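Local atomic coordinates of Poly(A) RNA polymerase protein 2 (Saccharomyces cerevisiae, PDB entry 3NYB), a protein that probably adds adenylate tails to RNA, serving with the zinc-knuckle protein AIR2 as the polymerase core of the TRAMP RNA surveillance complex. Residues 144-149 against 185-190; 232-237 against 243-248; 263-268 against 274-279. The protein carries 1 engineered substitution. All coordinates share one frame; numbering follows the deposited sequence.

Interaction 1: 144-149 against 185-190; sequences IEAAKL and GGFSII
L149 meets F187 across this contact, and its backbone N is held by E145 O at 3.0 Å, the shortest polar bond within either segment. That bond lies in the opening turns of helix 145-155, whose N-cap is I144. Between the two segments there is no hydrogen bond; what joins them is apolar and small, three side chains in all. F187 does the reaching. Its CG stands anti to the backbone N (chi1 171°), which carries the ring away from helix 186-198 and toward A146 and L149. A146 CB rests beside the CD1-CE1 side of the ring, approaching obliquely, 3.9 Å from F187 CD1. L149 sends CD1 to the ring edge, close to the ring plane, 4.5 Å from F187 CE1. A146 and L149, one turn apart, thus both meet the ring around CE1, A146 at a slant and L149 at the edge of its outer end. Here the opening turns of two helices pack through one aromatic. Further along helix 145-155, I150 and W153 also touch F187, the indole plane tilted by about 30° to the phenyl ring. P268, from a loop, packs on L149. On helix 186-198, I190 touches I150 and W153, while I189 turns to V167 and L171 of helix 160-173.

Interaction 2: 232-237 against 243-248; sequences DDVALG and PVYFPK
F246 lays one face of its ring over A235, on the neighbouring strand: A235 CB sits 4.1 Å from the ring centroid, 21° off the normal, a CH-pi contact. The ring gets there because CG lies between the backbone N and the carbonyl carbon (chi1 55°), folding it across the strand pair. F246 CE2 then comes to 4.0 Å from G237 N, beside a backbone where no side chain intervenes. V244 CG1 lies at the edge of the same ring, in its plane, and W251 meets the ring from outside the pair. The other face of the sheet carries V234, L236, Y245 and P247. V234 and Y245 cross obliquely, V234 CG1 reaching Y245 CB at 3.5 Å, and L236 CG lies 4.3 Å from Y245 CD1. Backbone bonds fix this pairing: A235 N gives to F246 O at 2.8 Å, F246 N returns to A235 O, and G237 N gives to V244 O. Beyond the strands K248 N reaches D233 O at 2.8 Å, while its bent side chain brings NZ to Y231 O and, weakly, to D232 O. D233 OD2 bonds to S67 of the AIR2 chain, whose Y50 and C49 pack on V234 and Y245. The arrangement is a two-stranded antiparallel beta hairpin, used in this complex as a docking surface for the zinc-knuckle protein.

Interaction 3: 263-268 against 274-279; sequences LAIQDP and NISRGS
I275 lies across segment 263-268 and touches three of its side chains. I275 CD1 packs on I265 CG2 at 3.3 Å, the two chains meeting at a slant. I275 CG2 stands against the carboxylate of D267, 3.5 Å from D267 CG and crossing that side chain at about a right angle, while I275 CG1 approaches P268 CD at 4.3 Å. The carboxylate itself is engaged by N273 ND2 and G269 N. Cutting I275 back to an alanine would take away CG1, CG2 and CD1, and is likely to leave a gap between I265, P268 and F187 of helix 186-198, which also packs here. N274 turns its amide toward L263 and A264, CG sitting between backbone N and carbonyl carbon (chi1 87°); ND2 comes near L263 O, but the angle is too poor for a hydrogen bond and the fit to A264 is doubtful. The side chain of L263 lays CB on S276 CB at 3.8 Å. Polar links are modest: I275 N gives to I265 O at 3.0 Å, though the place of that oxygen is less sure, and I265 N reaches S276 OG weakly. From N274 the chain leaves through two type I turns, N274-R277 and S276-S279. A loop that doubles back antiparallel, with a QDP sequence before the bend and an asparagine after it, is consistent with the nucleotide recognition motif of Cid1-type poly(A) polymerases.

In the fold
Interaction 3 is the middle piece. Its centre lies about 11 Å from that of interaction 1 and about 11 Å from that of interaction 2, whereas interactions 1 and 2 sit about 17 Å apart between centres and do not touch. P268 makes the join to interaction 1, with P268 CG 3.4 Å from F187 CZ. To interaction 2 the join is backbone: L236 N to A264 O at 2.9 Å and L236 O to Q266 N at 2.7 Å, both probable hydrogen bonds, so segment 263-268 runs beside the hairpin. The family's catalytic site is expected on the five-stranded sheet that precedes helix 145-155, so interaction 1 probably lies nearer to it than the AIR2-bound hairpin does.

Interaction 1: 144-149 against 185-190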
loop_
_atom_site.group_PDB
_atom_site.type_symbol
_atom_site.label_atom_id
_atom_site.label_comp_id
_atom_site.label_asym_id
_atom_site.label_seq_id
_atom_site.Cartn_x
_atom_site.Cartn_y
_atom_site.Cartn_z
ATOM N N ILE A 144 -11.528 9.313 -11.068
ATOM C CA ILE A 144 -11.145 10.675 -11.406
ATOM C C ILE A 144 -10.915 11.433 -10.106
ATOM O O ILE A 144 -9.843 11.993 -9.866
ATOM C CB ILE A 144 -12.247 11.395 -12.218
ATOM C CG1 ILE A 144 -13.099 10.390 -13.002
ATOM C CG2 ILE A 144 -11.626 12.406 -13.160
ATOM C CD1 ILE A 144 -14.237 9.748 -12.206
ATOM N N GLU A 145 -11.943 11.436 -9.266
ATOM C CA GLU A 145 -11.842 11.948 -7.907
ATOM C C GLU A 145 -10.810 11.147 -7.112
ATOM O O GLU A 145 -10.060 11.719 -6.323
ATOM C CB GLU A 145 -13.204 11.896 -7.213
ATOM C CG GLU A 145 -13.722 10.482 -7.032
ATOM C CD GLU A 145 -14.092 9.794 -8.354
ATOM O OE1 GLU A 145 -14.423 10.515 -9.323
ATOM O OE2 GLU A 145 -14.064 8.535 -8.426
ATOM N N ALA A 146 -10.762 9.830 -7.318
ATOM C CA ALA A 146 -9.761 9.006 -6.631
ATOM C C ALA A 146 -8.361 9.484 -6.954
ATOM O O ALA A 146 -7.524 9.646 -6.063
ATOM C CB ALA A 146 -9.881 7.542 -7.004
ATOM N N ALA A 147 -8.101 9.686 -8.240
ATOM C CA ALA A 147 -6.772 10.083 -8.661
ATOM C C ALA A 147 -6.355 11.364 -7.950
ATOM O O ALA A 147 -5.226 11.471 -7.463
ATOM C CB ALA A 147 -6.721 10.260 -10.164
ATOM N N LYS A 148 -7.272 12.330 -7.878
ATOM C CA LYS A 148 -6.962 13.623 -7.276
ATOM C C LYS A 148 -6.679 13.493 -5.777
ATOM O O LYS A 148 -5.760 14.121 -5.250
ATOM C CB LYS A 148 -8.084 14.635 -7.539
ATOM C CG LYS A 148 -7.671 16.098 -7.340
ATOM C CD LYS A 148 -6.688 16.577 -8.415
ATOM C CE LYS A 148 -6.312 18.055 -8.239
ATOM N NZ LYS A 148 -7.391 19.018 -8.645
ATOM N N LEU A 149 -7.469 12.674 -5.091
ATOM C CA LEU A 149 -7.203 12.388 -3.687
ATOM C C LEU A 149 -5.757 11.935 -3.502
ATOM O O LEU A 149 -5.044 12.442 -2.629
ATOM C CB LEU A 149 -8.163 11.322 -3.164
ATOM C CG LEU A 149 -9.613 11.783 -2.986
ATOM C CD1 LEU A 149 -10.475 10.645 -2.466
ATOM C CD2 LEU A 149 -9.678 12.976 -2.049
ATOM N N GLY A 185 -6.460 -3.669 -4.239
ATOM C CA GLY A 185 -6.130 -2.775 -5.335
ATOM C C GLY A 185 -5.219 -1.646 -4.889
ATOM O O GLY A 185 -4.923 -1.505 -3.704
ATOM N N GLY A 186 -4.776 -0.831 -5.838
ATOM C CA GLY A 186 -3.823 0.210 -5.533
ATOM C C GLY A 186 -4.399 1.301 -4.650
ATOM O O GLY A 186 -3.813 1.662 -3.622
ATOM N N PHE A 187 -5.538 1.849 -5.050
ATOM C CA PHE A 187 -6.141 2.934 -4.276
ATOM C C PHE A 187 -6.411 2.483 -2.837
ATOM O O PHE A 187 -6.115 3.196 -1.880
ATOM C CB PHE A 187 -7.419 3.461 -4.948
ATOM C CG PHE A 187 -8.196 4.427 -4.100
ATOM C CD1 PHE A 187 -7.906 5.778 -4.118
ATOM C CD2 PHE A 187 -9.214 3.978 -3.277
ATOM C CE1 PHE A 187 -8.616 6.659 -3.336
ATOM C CE2 PHE A 187 -9.922 4.850 -2.490
ATOM C CZ PHE A 187 -9.624 6.193 -2.519
ATOM N N SER A 188 -6.956 1.285 -2.694
ATOM C CA SER A 188 -7.235 0.725 -1.380
ATOM C C SER A 188 -6.007 0.714 -0.488
ATOM O O SER A 188 -6.081 1.067 0.689
ATOM C CB SER A 188 -7.784 -0.698 -1.511
ATOM O OG SER A 188 -9.007 -0.699 -2.229
ATOM N N ILE A 189 -4.877 0.290 -1.036
ATOM C CA ILE A 189 -3.669 0.210 -0.232
ATOM C C ILE A 189 -3.298 1.606 0.225
ATOM O O ILE A 189 -3.010 1.831 1.400
ATOM C CB ILE A 189 -2.495 -0.387 -1.005
ATOM C CG1 ILE A 189 -2.859 -1.772 -1.546
ATOM C CG2 ILE A 189 -1.275 -0.487 -0.104
ATOM C CD1 ILE A 189 -1.816 -2.340 -2.508
ATOM N N ILE A 190 -3.316 2.546 -0.716
ATOM C CA ILE A 190 -2.986 3.931 -0.413
ATOM C C ILE A 190 -3.876 4.452 0.699
ATOM O O ILE A 190 -3.399 5.068 1.656
ATOM C CB ILE A 190 -3.154 4.824 -1.635
ATOM C CG1 ILE A 190 -2.340 4.263 -2.798
ATOM C CG2 ILE A 190 -2.723 6.233 -1.316
ATOM C CD1 ILE A 190 -2.362 5.145 -4.030
#

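Interaction 2: 232-237 against 243-248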
loop_
_atom_site.group_PDB
_atom_site.type_symbol
_atom_site.label_atom_id
_atom_site.label_comp_id
_atom_site.label_asym_id
_atom_site.label_seq_id
_atom_site.Cartn_x
_atom_site.Cartn_y
_atom_site.Cartn_z
ATOM N N ASP A 232 -15.280 -6.470 10.248
ATOM C CA ASP A 232 -16.706 -6.771 10.256
ATOM C C ASP A 232 -17.558 -5.512 10.389
ATOM O O ASP A 232 -18.557 -5.366 9.689
ATOM C CB ASP A 232 -17.044 -7.755 11.386
ATOM C CG ASP A 232 -16.698 -9.194 11.036
ATOM O OD1 ASP A 232 -17.413 -9.802 10.210
ATOM O OD2 ASP A 232 -15.716 -9.719 11.601
ATOM N N ASP A 233 -17.143 -4.597 11.264
ATOM C CA ASP A 233 -17.992 -3.477 11.682
ATOM C C ASP A 233 -17.548 -2.062 11.262
ATOM O O ASP A 233 -18.366 -1.144 11.256
ATOM C CB ASP A 233 -18.182 -3.507 13.204
ATOM C CG ASP A 233 -18.603 -4.874 13.719
ATOM O OD1 ASP A 233 -19.676 -5.369 13.320
ATOM O OD2 ASP A 233 -17.863 -5.450 14.542
ATOM N N VAL A 234 -16.273 -1.871 10.926
ATOM C CA VAL A 234 -15.766 -0.527 10.636
ATOM C C VAL A 234 -15.467 -0.275 9.157
ATOM O O VAL A 234 -14.885 -1.120 8.483
ATOM C CB VAL A 234 -14.496 -0.221 11.450
ATOM C CG1 VAL A 234 -14.092 1.236 11.278
ATOM C CG2 VAL A 234 -14.715 -0.546 12.911
ATOM N N ALA A 235 -15.854 0.900 8.665
ATOM C CA ALA A 235 -15.601 1.287 7.277
ATOM C C ALA A 235 -14.725 2.534 7.203
ATOM O O ALA A 235 -14.540 3.229 8.203
ATOM C CB ALA A 235 -16.912 1.523 6.543
ATOM N N LEU A 236 -14.187 2.817 6.019
ATOM C CA LEU A 236 -13.323 3.979 5.840
ATOM C C LEU A 236 -13.896 4.950 4.827
ATOM O O LEU A 236 -14.422 4.537 3.794
ATOM C CB LEU A 236 -11.916 3.565 5.400
ATOM C CG LEU A 236 -10.985 2.971 6.450
ATOM C CD1 LEU A 236 -11.270 1.515 6.588
ATOM C CD2 LEU A 236 -9.555 3.178 6.025
ATOM N N GLY A 237 -13.774 6.242 5.127
ATOM C CA GLY A 237 -14.233 7.294 4.238
ATOM C C GLY A 237 -13.488 8.592 4.478
ATOM O O GLY A 237 -12.518 8.627 5.236
ATOM N N PRO A 243 -9.495 11.633 6.974
ATOM C CA PRO A 243 -9.738 10.196 7.131
ATOM C C PRO A 243 -10.702 9.921 8.282
ATOM O O PRO A 243 -10.611 10.553 9.335
ATOM C CB PRO A 243 -8.341 9.643 7.455
ATOM C CG PRO A 243 -7.518 10.853 7.814
ATOM C CD PRO A 243 -8.055 11.919 6.932
ATOM N N VAL A 244 -11.607 8.970 8.078
ATOM C CA VAL A 244 -12.730 8.767 8.982
ATOM C C VAL A 244 -13.139 7.302 9.048
ATOM O O VAL A 244 -13.114 6.603 8.039
ATOM C CB VAL A 244 -13.945 9.586 8.496
ATOM C CG1 VAL A 244 -15.249 8.855 8.773
ATOM C CG2 VAL A 244 -13.939 10.963 9.117
ATOM N N TYR A 245 -13.504 6.829 10.236
ATOM C CA TYR A 245 -14.185 5.546 10.348
ATOM C C TYR A 245 -15.675 5.788 10.540
ATOM O O TYR A 245 -16.077 6.743 11.202
ATOM C CB TYR A 245 -13.695 4.733 11.548
ATOM C CG TYR A 245 -12.220 4.428 11.605
ATOM C CD1 TYR A 245 -11.439 4.400 10.459
ATOM C CD2 TYR A 245 -11.614 4.124 12.817
ATOM C CE1 TYR A 245 -10.082 4.109 10.525
ATOM C CE2 TYR A 245 -10.266 3.828 12.892
ATOM C CZ TYR A 245 -9.502 3.824 11.745
ATOM O OH TYR A 245 -8.160 3.531 11.831
ATOM N N PHE A 246 -16.498 4.921 9.968
ATOM C CA PHE A 246 -17.904 4.881 10.346
ATOM C C PHE A 246 -18.409 3.446 10.383
ATOM O O PHE A 246 -17.917 2.602 9.643
ATOM C CB PHE A 246 -18.776 5.780 9.455
ATOM C CG PHE A 246 -18.663 5.502 7.981
ATOM C CD1 PHE A 246 -19.508 4.595 7.366
ATOM C CD2 PHE A 246 -17.742 6.186 7.203
ATOM C CE1 PHE A 246 -19.418 4.354 6.006
ATOM C CE2 PHE A 246 -17.649 5.949 5.845
ATOM C CZ PHE A 246 -18.487 5.031 5.246
ATOM N N PRO A 247 -19.381 3.162 11.266
ATOM C CA PRO A 247 -19.864 1.786 11.436
ATOM C C PRO A 247 -20.636 1.331 10.200
ATOM O O PRO A 247 -21.328 2.135 9.579
ATOM C CB PRO A 247 -20.797 1.884 12.654
ATOM C CG PRO A 247 -20.548 3.249 13.255
ATOM C CD PRO A 247 -20.112 4.110 12.124
ATOM N N LYS A 248 -20.510 0.061 9.841
ATOM C CA LYS A 248 -21.187 -0.452 8.659
ATOM C C LYS A 248 -22.671 -0.164 8.753
ATOM O O LYS A 248 -23.307 0.222 7.770
ATOM C CB LYS A 248 -20.968 -1.959 8.525
ATOM C CG LYS A 248 -19.511 -2.383 8.443
ATOM C CD LYS A 248 -18.915 -2.080 7.085
ATOM C CE LYS A 248 -17.462 -2.524 7.019
ATOM N NZ LYS A 248 -17.322 -4.002 6.902
#

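Interaction 3: 263-268 against 274-279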
loop_
_atom_site.group_PDB
_atom_site.type_symbol
_atom_site.label_atom_id
_atom_site.label_comp_id
_atom_site.label_asym_id
_atom_site.label_seq_id
_atom_site.Cartn_x
_atom_site.Cartn_y
_atom_site.Cartn_z
ATOM N N LEU A 263 -13.419 -5.824 3.415
ATOM C CA LEU A 263 -12.958 -4.449 3.508
ATOM C C LEU A 263 -13.973 -3.506 2.881
ATOM O O LEU A 263 -14.409 -3.722 1.755
ATOM C CB LEU A 263 -11.628 -4.305 2.784
ATOM C CG LEU A 263 -10.621 -3.300 3.336
ATOM C CD1 LEU A 263 -9.692 -2.839 2.219
ATOM C CD2 LEU A 263 -11.325 -2.119 3.960
ATOM N N ALA A 264 -14.340 -2.458 3.612
ATOM C CA ALA A 264 -15.283 -1.464 3.109
ATOM C C ALA A 264 -14.680 -0.073 3.132
ATOM O O ALA A 264 -14.492 0.524 4.191
ATOM C CB ALA A 264 -16.555 -1.492 3.909
ATOM N N ILE A 265 -14.368 0.432 1.950
ATOM C CA ILE A 265 -13.811 1.761 1.808
ATOM C C ILE A 265 -14.711 2.537 0.861
ATOM O O ILE A 265 -15.023 2.064 -0.235
ATOM C CB ILE A 265 -12.372 1.709 1.258
ATOM C CG1 ILE A 265 -11.434 1.089 2.281
ATOM C CG2 ILE A 265 -11.880 3.092 0.910
ATOM C CD1 ILE A 265 -10.062 0.796 1.730
ATOM N N GLN A 266 -15.136 3.720 1.295
ATOM C CA GLN A 266 -16.089 4.522 0.542
ATOM C C GLN A 266 -15.522 5.015 -0.784
ATOM O O GLN A 266 -14.492 5.696 -0.816
ATOM C CB GLN A 266 -16.558 5.708 1.384
ATOM C CG GLN A 266 -17.815 6.369 0.866
ATOM C CD GLN A 266 -18.521 7.170 1.933
ATOM O OE1 GLN A 266 -17.936 8.076 2.535
ATOM N NE2 GLN A 266 -19.790 6.843 2.177
ATOM N N ASP A 267 -16.202 4.668 -1.874
ATOM C CA ASP A 267 -15.779 5.080 -3.209
ATOM C C ASP A 267 -15.826 6.599 -3.326
ATOM O O ASP A 267 -16.885 7.200 -3.162
ATOM C CB ASP A 267 -16.675 4.437 -4.270
ATOM C CG ASP A 267 -16.115 4.573 -5.672
ATOM O OD1 ASP A 267 -15.162 5.365 -5.859
ATOM O OD2 ASP A 267 -16.628 3.887 -6.588
ATOM N N PRO A 268 -14.674 7.229 -3.609
ATOM C CA PRO A 268 -14.590 8.693 -3.653
ATOM C C PRO A 268 -15.475 9.329 -4.712
ATOM O O PRO A 268 -15.787 10.507 -4.599
ATOM C CB PRO A 268 -13.127 8.950 -4.012
ATOM C CG PRO A 268 -12.414 7.754 -3.582
ATOM C CD PRO A 268 -13.356 6.607 -3.806
ATOM N N ASN A 274 -18.525 0.695 -1.885
ATOM C CA ASN A 274 -17.108 0.599 -1.550
ATOM C C ASN A 274 -16.285 0.051 -2.707
ATOM O O ASN A 274 -16.711 -0.858 -3.422
ATOM C CB ASN A 274 -16.868 -0.171 -0.238
ATOM C CG ASN A 274 -16.768 -1.673 -0.426
ATOM O OD1 ASN A 274 -16.882 -2.190 -1.531
ATOM N ND2 ASN A 274 -16.550 -2.383 0.672
ATOM N N ILE A 275 -15.118 0.634 -2.917
ATOM C CA ILE A 275 -14.264 0.177 -3.998
ATOM C C ILE A 275 -13.514 -1.098 -3.617
ATOM O O ILE A 275 -12.826 -1.683 -4.449
ATOM C CB ILE A 275 -13.283 1.277 -4.455
ATOM C CG1 ILE A 275 -13.139 2.343 -3.372
ATOM C CG2 ILE A 275 -13.796 1.953 -5.708
ATOM C CD1 ILE A 275 -12.609 1.830 -2.067
ATOM N N SER A 276 -13.673 -1.535 -2.368
ATOM C CA SER A 276 -12.945 -2.696 -1.852
ATOM C C SER A 276 -13.804 -3.955 -1.848
ATOM O O SER A 276 -13.399 -4.993 -1.314
ATOM C CB SER A 276 -12.457 -2.441 -0.426
ATOM O OG SER A 276 -12.707 -1.110 -0.021
ATOM N N ARG A 277 -14.994 -3.854 -2.426
ATOM C CA ARG A 277 -15.917 -4.978 -2.471
ATOM C C ARG A 277 -15.256 -6.177 -3.135
ATOM O O ARG A 277 -15.438 -7.315 -2.705
ATOM C CB ARG A 277 -17.192 -4.590 -3.224
ATOM C CG ARG A 277 -18.115 -5.756 -3.531
ATOM C CD ARG A 277 -18.801 -6.258 -2.281
ATOM N NE ARG A 277 -19.823 -5.326 -1.822
ATOM C CZ ARG A 277 -21.119 -5.452 -2.082
ATOM N NH1 ARG A 277 -21.555 -6.482 -2.796
ATOM N NH2 ARG A 277 -21.980 -4.550 -1.623
ATOM N N GLY A 278 -14.475 -5.907 -4.178
ATOM C CA GLY A 278 -13.859 -6.956 -4.971
ATOM C C GLY A 278 -12.721 -7.706 -4.297
ATOM O O GLY A 278 -12.268 -8.734 -4.804
ATOM N N SER A 279 -12.245 -7.196 -3.163
ATOM C CA SER A 279 -11.193 -7.870 -2.412
ATOM C C SER A 279 -11.751 -8.994 -1.540
ATOM O O SER A 279 -11.787 -8.887 -0.319
ATOM C CB SER A 279 -10.422 -6.866 -1.558
ATOM O OG SER A 279 -9.783 -5.901 -2.374
#